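Local coordinates for protein nucleotidyltransferase (Thermus thermophilus HB8, PDB 1WWP) that is of unconfirmed function but probably acts as a helical substrate-binding partner of a nucleotidyltransferase, at residues 91-94 and 95-99. Sequence-based numbering, arbitrary orientation.
Sequences YNEP and LARAI
Arg97 runs alongside Glu93, one turn earlier in the same helix, and its methylene chain first meets that residue's backbone carbonyl. Arg97 CB lies 3.2 Å from Glu93 O, CG comes marginally nearer at 3.1 Å, and CD draws off to 3.6 Å. Extended from CG to NE, the chain then carries the guanidinium alongside the carboxylate: Arg97 NE and NH2 each stay 4.1 Å from Glu93 OE2. That spacing exceeds a salt bridge, and the carboxylate and guanidinium planes are 61° apart, so any attraction is probably a longer-range one, with no bidentate pairing. Arg23 of helix 20-49 lies close by, forming a long, weak ion pair with Glu93. This is the first turn of helix 93-116 in an all-helical chain, with Pro94 within the turn. Three successive i to i+4 bonds define it: the N-H groups of Ala96, Arg97 and Ala98 donate to the carbonyls of Asn92, Glu93 and Pro94, with N-H...O angles of 157-162°. Asn92 sits at the N-cap position, yet its amide does not cap the helix; ND2 lies 4.0 Å from Leu95 CB. Leu95 touches Leu86 of helix 71-86, while Ala96 meets Ile27 of helix 20-49.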
loop_
_atom_site.group_PDB
_atom_site.type_symbol
_atom_site.label_atom_id
_atom_site.label_comp_id
_atom_site.label_asym_id
_atom_site.label_seq_id
_atom_site.Cartn_x
_atom_site.Cartn_y
_atom_site.Cartn_z
ATOM N N TYR A 91 -5.759 -7.511 4.972
ATOM C CA TYR A 91 -5.661 -8.947 4.825
ATOM C C TYR A 91 -7.003 -9.472 5.352
ATOM O O TYR A 91 -7.424 -10.581 5.033
ATOM C CB TYR A 91 -4.517 -9.523 5.657
ATOM C CG TYR A 91 -4.682 -11.003 5.852
ATOM C CD1 TYR A 91 -4.949 -11.833 4.763
ATOM C CD2 TYR A 91 -4.668 -11.567 7.125
ATOM C CE1 TYR A 91 -5.214 -13.183 4.934
ATOM C CE2 TYR A 91 -4.926 -12.925 7.310
ATOM C CZ TYR A 91 -5.204 -13.723 6.208
ATOM O OH TYR A 91 -5.491 -15.057 6.370
ATOM N N ASN A 92 -7.677 -8.650 6.152
ATOM C CA ASN A 92 -8.967 -9.021 6.724
ATOM C C ASN A 92 -10.086 -8.681 5.751
ATOM O O ASN A 92 -10.284 -7.513 5.409
ATOM C CB ASN A 92 -9.196 -8.280 8.040
ATOM C CG ASN A 92 -7.930 -7.643 8.572
ATOM O OD1 ASN A 92 -6.838 -8.210 8.460
ATOM N ND2 ASN A 92 -8.069 -6.461 9.164
ATOM N N GLU A 93 -10.808 -9.705 5.302
ATOM C CA GLU A 93 -11.908 -9.504 4.366
ATOM C C GLU A 93 -12.825 -8.376 4.810
ATOM O O GLU A 93 -13.272 -7.577 3.988
ATOM C CB GLU A 93 -12.722 -10.783 4.197
ATOM C CG GLU A 93 -12.075 -11.808 3.295
ATOM C CD GLU A 93 -13.091 -12.761 2.707
ATOM O OE1 GLU A 93 -13.717 -13.514 3.483
ATOM O OE2 GLU A 93 -13.269 -12.749 1.468
ATOM N N PRO A 94 -13.131 -8.302 6.117
ATOM C CA PRO A 94 -14.006 -7.226 6.589
ATOM C C PRO A 94 -13.478 -5.875 6.102
ATOM O O PRO A 94 -14.103 -5.215 5.269
ATOM C CB PRO A 94 -13.922 -7.364 8.107
ATOM C CG PRO A 94 -13.776 -8.834 8.287
ATOM C CD PRO A 94 -12.761 -9.197 7.229
ATOM N N LEU A 95 -12.315 -5.485 6.622
ATOM C CA LEU A 95 -11.684 -4.221 6.252
ATOM C C LEU A 95 -11.664 -4.050 4.739
ATOM O O LEU A 95 -12.232 -3.099 4.200
ATOM C CB LEU A 95 -10.245 -4.170 6.773
ATOM C CG LEU A 95 -9.785 -2.832 7.355
ATOM C CD1 LEU A 95 -8.280 -2.734 7.221
ATOM C CD2 LEU A 95 -10.442 -1.683 6.630
ATOM N N ALA A 96 -10.999 -4.984 4.068
ATOM C CA ALA A 96 -10.878 -4.969 2.615
ATOM C C ALA A 96 -12.216 -4.679 1.920
ATOM O O ALA A 96 -12.282 -3.838 1.024
ATOM C CB ALA A 96 -10.304 -6.299 2.135
ATOM N N ARG A 97 -13.274 -5.377 2.333
ATOM C CA ARG A 97 -14.600 -5.171 1.755
ATOM C C ARG A 97 -15.121 -3.787 2.130
ATOM O O ARG A 97 -15.753 -3.116 1.314
ATOM C CB ARG A 97 -15.575 -6.248 2.250
ATOM C CG ARG A 97 -15.353 -7.627 1.626
ATOM C CD ARG A 97 -16.239 -8.682 2.281
ATOM N NE ARG A 97 -16.234 -9.947 1.553
ATOM C CZ ARG A 97 -16.785 -10.123 0.355
ATOM N NH1 ARG A 97 -17.387 -9.110 -0.255
ATOM N NH2 ARG A 97 -16.739 -11.312 -0.233
ATOM N N ALA A 98 -14.847 -3.366 3.365
ATOM C CA ALA A 98 -15.266 -2.049 3.853
ATOM C C ALA A 98 -14.549 -0.915 3.098
ATOM O O ALA A 98 -15.155 0.112 2.792
ATOM C CB ALA A 98 -14.996 -1.936 5.352
ATOM N N ILE A 99 -13.260 -1.090 2.805
ATOM C CA ILE A 99 -12.531 -0.062 2.051
ATOM C C ILE A 99 -13.106 -0.027 0.635
ATOM O O ILE A 99 -13.397 1.042 0.089
ATOM C CB ILE A 99 -11.012 -0.372 1.922
ATOM C CG1 ILE A 99 -10.344 -0.418 3.295
ATOM C CG2 ILE A 99 -10.336 0.707 1.080
ATOM C CD1 ILE A 99 -10.342 0.904 4.006
#